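Local coordinates for enoyl-[acyl-carrier-protein] reductase [FMN] (Thermotoga maritima, PDB 5GVH) that probably reduces enoyl thioesters on acyl carrier protein with NADH in bacterial fatty acid synthesis, using bound flavin mononucleotide as its redox cofactor, at residues 229-234 against 274-279; 221-226 against 241-246; 5-10 against 187-192. One frame throughout, in Å; residues are numbered along the deposited sequence.

Interaction 1: residues 229-234 against 274-279. With FMN (flavin mononucleotide), chain C.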
loop_
_atom_site.group_PDB
_atom_site.type_symbol
_atom_site.label_atom_id
_atom_site.label_comp_id
_atom_site.label_asym_id
_atom_site.label_seq_id
_atom_site.Cartn_x
_atom_site.Cartn_y
_atom_site.Cartn_z
ATOM N N HIS A 229 8.969 18.150 0.672
ATOM C CA HIS A 229 9.693 16.929 1.026
ATOM C C HIS A 229 8.929 16.117 2.070
ATOM O O HIS A 229 9.253 16.168 3.267
ATOM C CB HIS A 229 11.098 17.273 1.529
ATOM C CG HIS A 229 11.122 18.369 2.549
ATOM N ND1 HIS A 229 11.039 18.130 3.904
ATOM C CD2 HIS A 229 11.210 19.715 2.409
ATOM C CE1 HIS A 229 11.080 19.279 4.557
ATOM N NE2 HIS A 229 11.184 20.257 3.672
ATOM N N PRO A 230 7.931 15.326 1.675
ATOM C CA PRO A 230 7.138 14.593 2.672
ATOM C C PRO A 230 7.904 13.394 3.223
ATOM O O PRO A 230 8.561 12.659 2.480
ATOM C CB PRO A 230 5.893 14.159 1.885
ATOM C CG PRO A 230 6.363 14.044 0.477
ATOM C CD PRO A 230 7.492 15.041 0.296
ATOM N N ALA A 231 7.809 13.197 4.536
ATOM C CA ALA A 231 8.497 12.116 5.232
ATOM C C ALA A 231 7.567 11.512 6.271
ATOM O O ALA A 231 6.755 12.223 6.874
ATOM C CB ALA A 231 9.777 12.606 5.915
ATOM N N ARG A 232 7.692 10.201 6.487
ATOM C CA ARG A 232 6.829 9.475 7.413
ATOM C C ARG A 232 7.579 9.246 8.720
ATOM O O ARG A 232 8.654 8.627 8.731
ATOM C CB ARG A 232 6.367 8.142 6.820
ATOM C CG ARG A 232 5.413 7.372 7.726
ATOM C CD ARG A 232 4.858 6.084 7.085
ATOM N NE ARG A 232 4.198 6.333 5.805
ATOM C CZ ARG A 232 2.994 6.892 5.692
ATOM N NH1 ARG A 232 2.327 7.279 6.777
ATOM N NH2 ARG A 232 2.466 7.089 4.491
ATOM N N VAL A 233 7.012 9.744 9.819
ATOM C CA VAL A 233 7.649 9.654 11.123
ATOM C C VAL A 233 6.654 9.085 12.123
ATOM O O VAL A 233 5.463 8.928 11.844
ATOM C CB VAL A 233 8.190 11.014 11.611
ATOM C CG1 VAL A 233 9.202 11.581 10.612
ATOM C CG2 VAL A 233 7.046 11.984 11.844
ATOM N N LEU A 234 7.173 8.759 13.302
ATOM C CA LEU A 234 6.328 8.244 14.364
ATOM C C LEU A 234 5.375 9.333 14.835
ATOM O O LEU A 234 5.759 10.497 14.992
ATOM C CB LEU A 234 7.181 7.748 15.521
ATOM C CG LEU A 234 6.430 6.913 16.545
ATOM C CD1 LEU A 234 6.153 5.532 15.973
ATOM C CD2 LEU A 234 7.235 6.829 17.830
ATOM N N SER A 274 12.823 13.427 14.917
ATOM C CA SER A 274 12.064 12.863 13.801
ATOM C C SER A 274 12.318 11.363 13.777
ATOM O O SER A 274 13.353 10.902 13.286
ATOM C CB SER A 274 12.461 13.502 12.478
ATOM O OG SER A 274 12.048 14.850 12.432
ATOM N N PHE A 275 11.370 10.601 14.314
ATOM C CA PHE A 275 11.481 9.148 14.354
ATOM C C PHE A 275 10.905 8.606 13.054
ATOM O O PHE A 275 9.744 8.191 12.966
ATOM C CB PHE A 275 10.795 8.603 15.598
ATOM C CG PHE A 275 11.551 8.911 16.847
ATOM C CD1 PHE A 275 11.568 10.194 17.350
ATOM C CD2 PHE A 275 12.279 7.932 17.492
ATOM C CE1 PHE A 275 12.280 10.488 18.481
ATOM C CE2 PHE A 275 13.011 8.219 18.619
ATOM C CZ PHE A 275 13.010 9.484 19.123
ATOM N N MET A 276 11.733 8.670 12.010
ATOM C CA MET A 276 11.344 8.131 10.717
ATOM C C MET A 276 11.102 6.637 10.846
ATOM O O MET A 276 11.988 5.890 11.274
ATOM C CB MET A 276 12.407 8.423 9.661
ATOM C CG MET A 276 12.461 9.890 9.219
ATOM S SD MET A 276 13.714 10.138 7.952
ATOM C CE MET A 276 13.455 11.868 7.572
ATOM N N VAL A 277 9.872 6.223 10.526
ATOM C CA VAL A 277 9.434 4.833 10.571
ATOM C C VAL A 277 8.357 4.642 9.514
ATOM O O VAL A 277 7.606 5.565 9.182
ATOM C CB VAL A 277 8.868 4.409 11.951
ATOM C CG1 VAL A 277 9.972 4.227 12.979
ATOM C CG2 VAL A 277 7.846 5.426 12.428
ATOM N N GLY A 278 8.286 3.433 8.981
ATOM C CA GLY A 278 7.194 3.065 8.110
ATOM C C GLY A 278 6.032 2.488 8.888
ATOM O O GLY A 278 6.149 2.182 10.076
ATOM N N GLN A 279 4.894 2.358 8.194
ATOM C CA GLN A 279 3.739 1.673 8.764
ATOM C C GLN A 279 4.063 0.239 9.161
ATOM O O GLN A 279 3.354 -0.335 9.996
ATOM C CB GLN A 279 2.576 1.689 7.773
ATOM C CG GLN A 279 2.156 3.083 7.383
ATOM C CD GLN A 279 0.841 3.121 6.637
ATOM O OE1 GLN A 279 0.429 2.133 6.035
ATOM N NE2 GLN A 279 0.159 4.261 6.696
HETATM N N1 FMN C . 16.079 6.173 2.211
HETATM C C2 FMN C . 17.011 6.863 1.450
HETATM O O2 FMN C . 17.063 6.759 0.223
HETATM N N3 FMN C . 17.905 7.694 2.069
HETATM C C4 FMN C . 17.896 7.846 3.435
HETATM O O4 FMN C . 18.712 8.607 3.953
HETATM C C4A FMN C . 16.965 7.156 4.202
HETATM N N5 FMN C . 16.953 7.310 5.574
HETATM C C5A FMN C . 16.044 6.607 6.341
HETATM C C6 FMN C . 16.060 6.764 7.722
HETATM C C7 FMN C . 15.160 6.072 8.514
HETATM C C7M FMN C . 15.193 6.265 10.003
HETATM C C8 FMN C . 14.229 5.214 7.920
HETATM C C8M FMN C . 13.239 4.469 8.772
HETATM C C9 FMN C . 14.212 5.055 6.534
HETATM C C9A FMN C . 15.123 5.752 5.734
HETATM N N10 FMN C . 15.130 5.601 4.349
HETATM C C10 FMN C . 16.046 6.309 3.585
HETATM C "C1'" FMN C . 14.148 4.675 3.684
HETATM C "C2'" FMN C . 14.699 3.252 3.708
HETATM O "O2'" FMN C . 15.839 3.179 2.885
HETATM C "C3'" FMN C . 13.698 2.228 3.187
HETATM O "O3'" FMN C . 13.545 2.423 1.798
HETATM C "C4'" FMN C . 12.363 2.300 3.919
HETATM O "O4'" FMN C . 12.622 2.240 5.300
HETATM C "C5'" FMN C . 11.469 1.112 3.584
HETATM O "O5'" FMN C . 10.295 1.154 4.377
HETATM P P FMN C . 10.086 0.272 5.722
HETATM O O1P FMN C . 8.600 -0.015 5.867
HETATM O O2P FMN C . 10.859 -1.023 5.679
HETATM O O3P FMN C . 10.503 1.107 6.911
HETATM O O HOH W 1 8.637 11.614 14.968
#
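Arg-232 turns CG away from its own backbone N (chi1 -177°), bends at the third torsion and runs past the carbonyl of Val-277, its CG 3.2 Å from Val-277 O, to bring its guanidinium to Gln-279. There Gln-279 NE2 lies over one face of the guanidinium, displaced toward the rim and 3.7 Å from Arg-232 NH1, the two planes 58° apart. The flat groups pack, but their polar bonds go to other partners: NH1 and NH2 of Arg-232 hold Thr-220 OG1 and Met-141 O, and the Gln-279 amide binds the backbone of Glu-149 and Thr-151 of the second subunit. Cut back to an alanine here, the side chain is likely to leave Thr-220 OG1 and Met-141 O without their charged partner and to open a gap beside the Gln-279 amide.

The two segments run in directions nearly perpendicular to each other and meet in a single beta bridge, Val-233 with Met-276. Val-277 N donates to Arg-232 O at 3.2 Å and Leu-234 N to Phe-275 O at 2.7 Å, while a water spans Phe-275 N and Leu-234 O beside them. Phe-275 centres an inverse gamma turn, which presents its carbonyl to the strand. Apolar groups flank the bridge: Val-233 CG1 rests 3.9 Å from Met-276 CG, and Leu-234 CB lies 3.7 Å from Phe-275 CB.

Met-276 also faces the cofactor, its CB 3.5 Å from FMN C7M. Gly-278 comes so close to the phosphate that a beta carbon there would collide with O1P. The chemistry thus separates two jobs: the bridged loop shapes the flavin pocket, whereas the buried arginine charge, met by neutral oxygens, is probably stabilised by their dipoles rather than by a carboxylate among the partners named here.

Interaction 2: residues 221-226 against 241-246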
loop_
_atom_site.group_PDB
_atom_site.type_symbol
_atom_site.label_atom_id
_atom_site.label_comp_id
_atom_site.label_asym_id
_atom_site.label_seq_id
_atom_site.Cartn_x
_atom_site.Cartn_y
_atom_site.Cartn_z
ATOM N N VAL A 221 2.664 9.418 10.902
ATOM C CA VAL A 221 2.099 10.574 10.215
ATOM C C VAL A 221 3.143 11.055 9.219
ATOM O O VAL A 221 4.320 10.705 9.304
ATOM C CB VAL A 221 1.721 11.727 11.174
ATOM C CG1 VAL A 221 0.587 11.319 12.089
ATOM C CG2 VAL A 221 2.935 12.161 11.982
ATOM N N VAL A 222 2.709 11.887 8.283
ATOM C CA VAL A 222 3.580 12.432 7.248
ATOM C C VAL A 222 3.871 13.885 7.589
ATOM O O VAL A 222 2.941 14.694 7.713
ATOM C CB VAL A 222 2.940 12.308 5.857
ATOM C CG1 VAL A 222 3.812 12.981 4.809
ATOM C CG2 VAL A 222 2.692 10.836 5.514
ATOM N N THR A 223 5.152 14.223 7.741
ATOM C CA THR A 223 5.573 15.605 7.922
ATOM C C THR A 223 6.301 16.099 6.680
ATOM O O THR A 223 6.898 15.316 5.935
ATOM C CB THR A 223 6.485 15.778 9.148
ATOM O OG1 THR A 223 7.645 14.957 9.005
ATOM C CG2 THR A 223 5.763 15.390 10.423
ATOM N N GLY A 224 6.242 17.412 6.464
ATOM C CA GLY A 224 6.965 18.040 5.373
ATOM C C GLY A 224 6.263 18.038 4.033
ATOM O O GLY A 224 6.897 18.345 3.019
ATOM N N ALA A 225 4.966 17.716 3.991
ATOM C CA ALA A 225 4.291 17.552 2.707
ATOM C C ALA A 225 4.108 18.889 1.994
ATOM O O ALA A 225 4.315 18.985 0.777
ATOM C CB ALA A 225 2.948 16.849 2.901
ATOM N N LYS A 226 3.727 19.939 2.735
ATOM C CA LYS A 226 3.542 21.254 2.123
ATOM C C LYS A 226 4.869 21.918 1.764
ATOM O O LYS A 226 4.910 22.768 0.868
ATOM C CB LYS A 226 2.741 22.165 3.052
ATOM C CG LYS A 226 1.957 23.239 2.311
ATOM C CD LYS A 226 0.464 23.036 2.511
ATOM C CE LYS A 226 -0.385 23.906 1.589
ATOM N NZ LYS A 226 -0.863 23.150 0.391
ATOM N N LYS A 241 3.230 19.194 15.854
ATOM C CA LYS A 241 3.629 20.599 15.869
ATOM C C LYS A 241 4.224 21.012 14.528
ATOM O O LYS A 241 3.986 22.129 14.052
ATOM C CB LYS A 241 4.621 20.849 17.006
ATOM C CG LYS A 241 5.429 22.135 16.877
ATOM C CD LYS A 241 5.870 22.626 18.245
ATOM C CE LYS A 241 6.810 21.632 18.904
ATOM N NZ LYS A 241 6.564 21.555 20.371
ATOM N N ILE A 242 4.984 20.111 13.897
ATOM C CA ILE A 242 5.584 20.413 12.601
ATOM C C ILE A 242 4.515 20.493 11.515
ATOM O O ILE A 242 4.531 21.406 10.680
ATOM C CB ILE A 242 6.665 19.373 12.261
ATOM C CG1 ILE A 242 7.845 19.492 13.230
ATOM C CG2 ILE A 242 7.118 19.538 10.826
ATOM C CD1 ILE A 242 8.279 20.918 13.510
ATOM N N GLN A 243 3.572 19.547 11.510
ATOM C CA GLN A 243 2.457 19.610 10.565
ATOM C C GLN A 243 1.748 20.956 10.633
ATOM O O GLN A 243 1.438 21.557 9.595
ATOM C CB GLN A 243 1.471 18.474 10.839
ATOM C CG GLN A 243 1.997 17.114 10.452
ATOM C CD GLN A 243 1.087 15.992 10.878
ATOM O OE1 GLN A 243 0.359 16.106 11.863
ATOM N NE2 GLN A 243 1.117 14.897 10.133
ATOM N N GLU A 244 1.489 21.451 11.846
ATOM C CA GLU A 244 0.865 22.763 11.984
ATOM C C GLU A 244 1.785 23.858 11.454
ATOM O O GLU A 244 1.376 24.675 10.620
ATOM C CB GLU A 244 0.491 23.024 13.448
ATOM C CG GLU A 244 -0.226 24.360 13.692
ATOM C CD GLU A 244 -1.744 24.231 13.732
ATOM O OE1 GLU A 244 -2.402 25.084 14.374
ATOM O OE2 GLU A 244 -2.275 23.274 13.124
ATOM N N MET A 245 3.048 23.863 11.899
ATOM C CA MET A 245 3.983 24.918 11.530
ATOM C C MET A 245 4.290 24.950 10.036
ATOM O O MET A 245 4.757 25.982 9.546
ATOM C CB MET A 245 5.282 24.772 12.331
ATOM C CG MET A 245 6.070 26.079 12.473
ATOM S SD MET A 245 5.263 27.260 13.584
ATOM C CE MET A 245 5.598 26.514 15.174
ATOM N N GLU A 246 4.046 23.861 9.303
ATOM C CA GLU A 246 4.199 23.901 7.852
ATOM C C GLU A 246 3.263 24.926 7.221
ATOM O O GLU A 246 3.629 25.585 6.241
ATOM C CB GLU A 246 3.936 22.520 7.253
ATOM C CG GLU A 246 5.070 21.510 7.371
ATOM C CD GLU A 246 4.639 20.141 6.863
ATOM O OE1 GLU A 246 4.397 19.233 7.690
ATOM O OE2 GLU A 246 4.509 19.985 5.633
HETATM O O HOH W 2 3.263 17.024 5.928
#
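Gln-243 reaches from helix 241-246 to the strand at Val-222, and its atoms can be followed in order. CB carries the chain off the helix, and CG, placed anti to the carbonyl carbon (chi1 -71°), comes within 4.1 Å of Thr-223 CG2, the two side chains crossing at about a right angle. CD, further along the extended chain, lies 3.9 Å from Val-222 O. At the tip NE2 passes 3.4 Å from Val-221 CB and donates to Val-222 O at 3.0 Å. The bond is straight at hydrogen (178°) and lies in the plane of the Gln-243 amide, although it meets the carbonyl from well above the peptide plane.

One helical turn later, Glu-246 extends its carboxylate into the turn that follows the strand. Gly-224 N donates to Glu-246 OE1 at 2.9 Å from above the carboxylate plane, and Lys-226 N donates to OE2 at 3.0 Å, nearly in line with the C-O bond. A water takes the intervening Ala-225 N at 2.7 Å and lies beside OE1. The two oxygens thus hold the amides of Gly-224 and Lys-226, and their negative charge probably suits this cluster of N-H groups. Gly-224 has backbone angles that would jam any side chain against the preceding carbonyl.

Nearby, Thr-223 CB lies 4.2 Å from Ile-242 CG2. The arrangement is a beta hairpin packed by the helix that follows it: antiparallel strands 220-223 and 231-234 lead into helix 237-248, which folds back over Val-221 and Thr-223, beside the parallel barrel of this family.

Interaction 3: residues 5-10 against 187-192; sequences TRVTDL and AEAVQM. With FMN (flavin mononucleotide), chain C.
Thr-5 OG1 is held by three groups: it donates to Glu-188 O at 2.8 Å, in the carbonyl plane, and accepts from Val-7 N at 3.0 Å and Thr-8 N at 3.2 Å. This is an N-cap, and with Thr-8 OG1 taking the Thr-5 amide in return it forms a capping box. It starts helix 6-10, which sits where the chain enters strand 190-192 of the eight-stranded TIM-type barrel. Chi1 of 70° sets OG1 between the backbone N and the carbonyl carbon, within reach of both helix amides and the carbonyl across the contact.

Beside the cap, Arg-6 and Glu-188 form a salt bridge. Arg-6 NH1 meets Glu-188 OE2 at 2.6 Å, a weak hydrogen bond by its angle, with guanidinium and carboxylate planes 35° apart. The other carboxylate oxygen, OE1, lies against the arginine's aliphatic part and receives a water that also takes Arg-6 N, while Arg-6 NH2 binds Asn-164 O. Val-7 supplies the apolar side: CG1 presses on Ala-189 CB at 3.6 Å and CG2 lies over the Glu-188 carbonyl.

Thr-5 also packs on Tyr-311 of the second subunit. The strand leading away from this cap reaches the cofactor, where Gln-191 NE2 donates a weak hydrogen bond to FMN O3' at 2.7 Å.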
loop_
_atom_site.group_PDB
_atom_site.type_symbol
_atom_site.label_atom_id
_atom_site.label_comp_id
_atom_site.label_asym_id
_atom_site.label_seq_id
_atom_site.Cartn_x
_atom_site.Cartn_y
_atom_site.Cartn_z
ATOM N N THR A 5 17.302 -15.229 -7.150
ATOM C CA THR A 5 16.612 -14.407 -8.145
ATOM C C THR A 5 17.601 -13.706 -9.069
ATOM O O THR A 5 18.817 -13.895 -8.942
ATOM C CB THR A 5 15.741 -13.345 -7.471
ATOM O OG1 THR A 5 16.591 -12.362 -6.864
ATOM C CG2 THR A 5 14.852 -13.966 -6.398
ATOM N N ARG A 6 17.095 -12.876 -9.991
ATOM C CA ARG A 6 18.007 -12.048 -10.770
ATOM C C ARG A 6 18.776 -11.089 -9.871
ATOM O O ARG A 6 19.913 -10.723 -10.184
ATOM C CB ARG A 6 17.256 -11.281 -11.859
ATOM C CG ARG A 6 16.797 -12.138 -13.047
ATOM C CD ARG A 6 15.650 -11.458 -13.797
ATOM N NE ARG A 6 16.059 -10.289 -14.576
ATOM C CZ ARG A 6 15.279 -9.237 -14.836
ATOM N NH1 ARG A 6 14.050 -9.152 -14.342
ATOM N NH2 ARG A 6 15.743 -8.239 -15.571
ATOM N N VAL A 7 18.192 -10.704 -8.736
ATOM C CA VAL A 7 18.869 -9.801 -7.812
ATOM C C VAL A 7 19.995 -10.522 -7.080
ATOM O O VAL A 7 21.058 -9.941 -6.822
ATOM C CB VAL A 7 17.859 -9.189 -6.828
ATOM C CG1 VAL A 7 18.547 -8.174 -5.925
ATOM C CG2 VAL A 7 16.679 -8.553 -7.583
ATOM N N THR A 8 19.785 -11.790 -6.720
ATOM C CA THR A 8 20.853 -12.539 -6.067
ATOM C C THR A 8 22.050 -12.726 -6.992
ATOM O O THR A 8 23.199 -12.668 -6.537
ATOM C CB THR A 8 20.341 -13.896 -5.572
ATOM O OG1 THR A 8 19.683 -14.591 -6.640
ATOM C CG2 THR A 8 19.373 -13.709 -4.415
ATOM N N ASP A 9 21.803 -12.932 -8.287
ATOM C CA ASP A 9 22.879 -13.026 -9.266
ATOM C C ASP A 9 23.540 -11.674 -9.507
ATOM O O ASP A 9 24.768 -11.594 -9.657
ATOM C CB ASP A 9 22.341 -13.582 -10.585
ATOM C CG ASP A 9 21.721 -14.947 -10.430
ATOM O OD1 ASP A 9 20.814 -15.283 -11.230
ATOM O OD2 ASP A 9 22.143 -15.682 -9.509
ATOM N N LEU A 10 22.744 -10.609 -9.566
ATOM C CA LEU A 10 23.299 -9.304 -9.897
ATOM C C LEU A 10 24.260 -8.818 -8.828
ATOM O O LEU A 10 25.243 -8.142 -9.142
ATOM C CB LEU A 10 22.179 -8.288 -10.081
ATOM C CG LEU A 10 22.610 -6.906 -10.549
ATOM C CD1 LEU A 10 22.942 -6.920 -12.037
ATOM C CD2 LEU A 10 21.512 -5.917 -10.236
ATOM N N ALA A 187 8.188 -8.211 -7.891
ATOM C CA ALA A 187 9.537 -7.914 -7.429
ATOM C C ALA A 187 10.379 -9.181 -7.408
ATOM O O ALA A 187 9.867 -10.302 -7.462
ATOM C CB ALA A 187 9.519 -7.289 -6.034
ATOM N N GLU A 188 11.694 -8.987 -7.334
ATOM C CA GLU A 188 12.656 -10.079 -7.258
ATOM C C GLU A 188 13.605 -9.925 -6.079
ATOM O O GLU A 188 14.618 -10.637 -6.014
ATOM C CB GLU A 188 13.440 -10.184 -8.566
ATOM C CG GLU A 188 12.539 -10.264 -9.780
ATOM C CD GLU A 188 13.301 -10.422 -11.060
ATOM O OE1 GLU A 188 14.080 -11.396 -11.178
ATOM O OE2 GLU A 188 13.134 -9.556 -11.944
ATOM N N ALA A 189 13.300 -9.012 -5.155
ATOM C CA ALA A 189 13.996 -8.851 -3.885
ATOM C C ALA A 189 13.184 -7.854 -3.074
ATOM O O ALA A 189 12.264 -7.220 -3.597
ATOM C CB ALA A 189 15.448 -8.371 -4.069
ATOM N N VAL A 190 13.537 -7.713 -1.789
ATOM C CA VAL A 190 12.896 -6.748 -0.900
ATOM C C VAL A 190 13.952 -5.931 -0.171
ATOM O O VAL A 190 15.074 -6.390 0.068
ATOM C CB VAL A 190 11.942 -7.419 0.116
ATOM C CG1 VAL A 190 10.779 -8.125 -0.620
ATOM C CG2 VAL A 190 12.690 -8.371 1.044
ATOM N N GLN A 191 13.585 -4.694 0.159
ATOM C CA GLN A 191 14.398 -3.795 0.965
ATOM C C GLN A 191 13.608 -3.376 2.203
ATOM O O GLN A 191 12.441 -2.974 2.100
ATOM C CB GLN A 191 14.823 -2.570 0.148
ATOM C CG GLN A 191 15.287 -1.386 0.986
ATOM C CD GLN A 191 15.785 -0.209 0.145
ATOM O OE1 GLN A 191 16.848 -0.286 -0.455
ATOM N NE2 GLN A 191 15.023 0.887 0.119
ATOM N N MET A 192 14.242 -3.476 3.367
ATOM C CA MET A 192 13.615 -3.160 4.643
ATOM C C MET A 192 14.440 -2.109 5.369
ATOM O O MET A 192 15.673 -2.101 5.286
ATOM C CB MET A 192 13.474 -4.416 5.527
ATOM C CG MET A 192 12.410 -5.403 5.056
ATOM S SD MET A 192 12.297 -6.923 6.030
ATOM C CE MET A 192 13.274 -7.996 4.998
HETATM N N1 FMN C . 16.079 6.173 2.211
HETATM C C2 FMN C . 17.011 6.863 1.450
HETATM O O2 FMN C . 17.063 6.759 0.223
HETATM N N3 FMN C . 17.905 7.694 2.069
HETATM C C4 FMN C . 17.896 7.846 3.435
HETATM O O4 FMN C . 18.712 8.607 3.953
HETATM C C4A FMN C . 16.965 7.156 4.202
HETATM N N5 FMN C . 16.953 7.310 5.574
HETATM C C5A FMN C . 16.044 6.607 6.341
HETATM C C6 FMN C . 16.060 6.764 7.722
HETATM C C7 FMN C . 15.160 6.072 8.514
HETATM C C7M FMN C . 15.193 6.265 10.003
HETATM C C8 FMN C . 14.229 5.214 7.920
HETATM C C8M FMN C . 13.239 4.469 8.772
HETATM C C9 FMN C . 14.212 5.055 6.534
HETATM C C9A FMN C . 15.123 5.752 5.734
HETATM N N10 FMN C . 15.130 5.601 4.349
HETATM C C10 FMN C . 16.046 6.309 3.585
HETATM C "C1'" FMN C . 14.148 4.675 3.684
HETATM C "C2'" FMN C . 14.699 3.252 3.708
HETATM O "O2'" FMN C . 15.839 3.179 2.885
HETATM C "C3'" FMN C . 13.698 2.228 3.187
HETATM O "O3'" FMN C . 13.545 2.423 1.798
HETATM C "C4'" FMN C . 12.363 2.300 3.919
HETATM O "O4'" FMN C . 12.622 2.240 5.300
HETATM C "C5'" FMN C . 11.469 1.112 3.584
HETATM O "O5'" FMN C . 10.295 1.154 4.377
HETATM P P FMN C . 10.086 0.272 5.722
HETATM O O1P FMN C . 8.600 -0.015 5.867
HETATM O O2P FMN C . 10.859 -1.023 5.679
HETATM O O3P FMN C . 10.503 1.107 6.911
HETATM O O HOH W 3 14.269 -13.992 -10.497
#

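How the interactions relate
Near the N terminus, interaction 3 opens at 5-10 and closes at 187-192, with 176 residues between, fastening the helix that precedes the first barrel strand, 17-19, to the entry of the last, 190-192. The other two follow in series and cross each other: 221-226 opens interaction 2 and 229-234 opens interaction 1, then 241-246 closes interaction 2 and 274-279 closes interaction 1. They share the antiparallel sheet, in which strands 220-223 and 231-234 are neighbours, and so join the helix on one side to the flavin-side loop on the other. Interactions 1 and 3 lie with centres about 25 Å apart, on opposite sides of the chain's centre, yet both touch FMN.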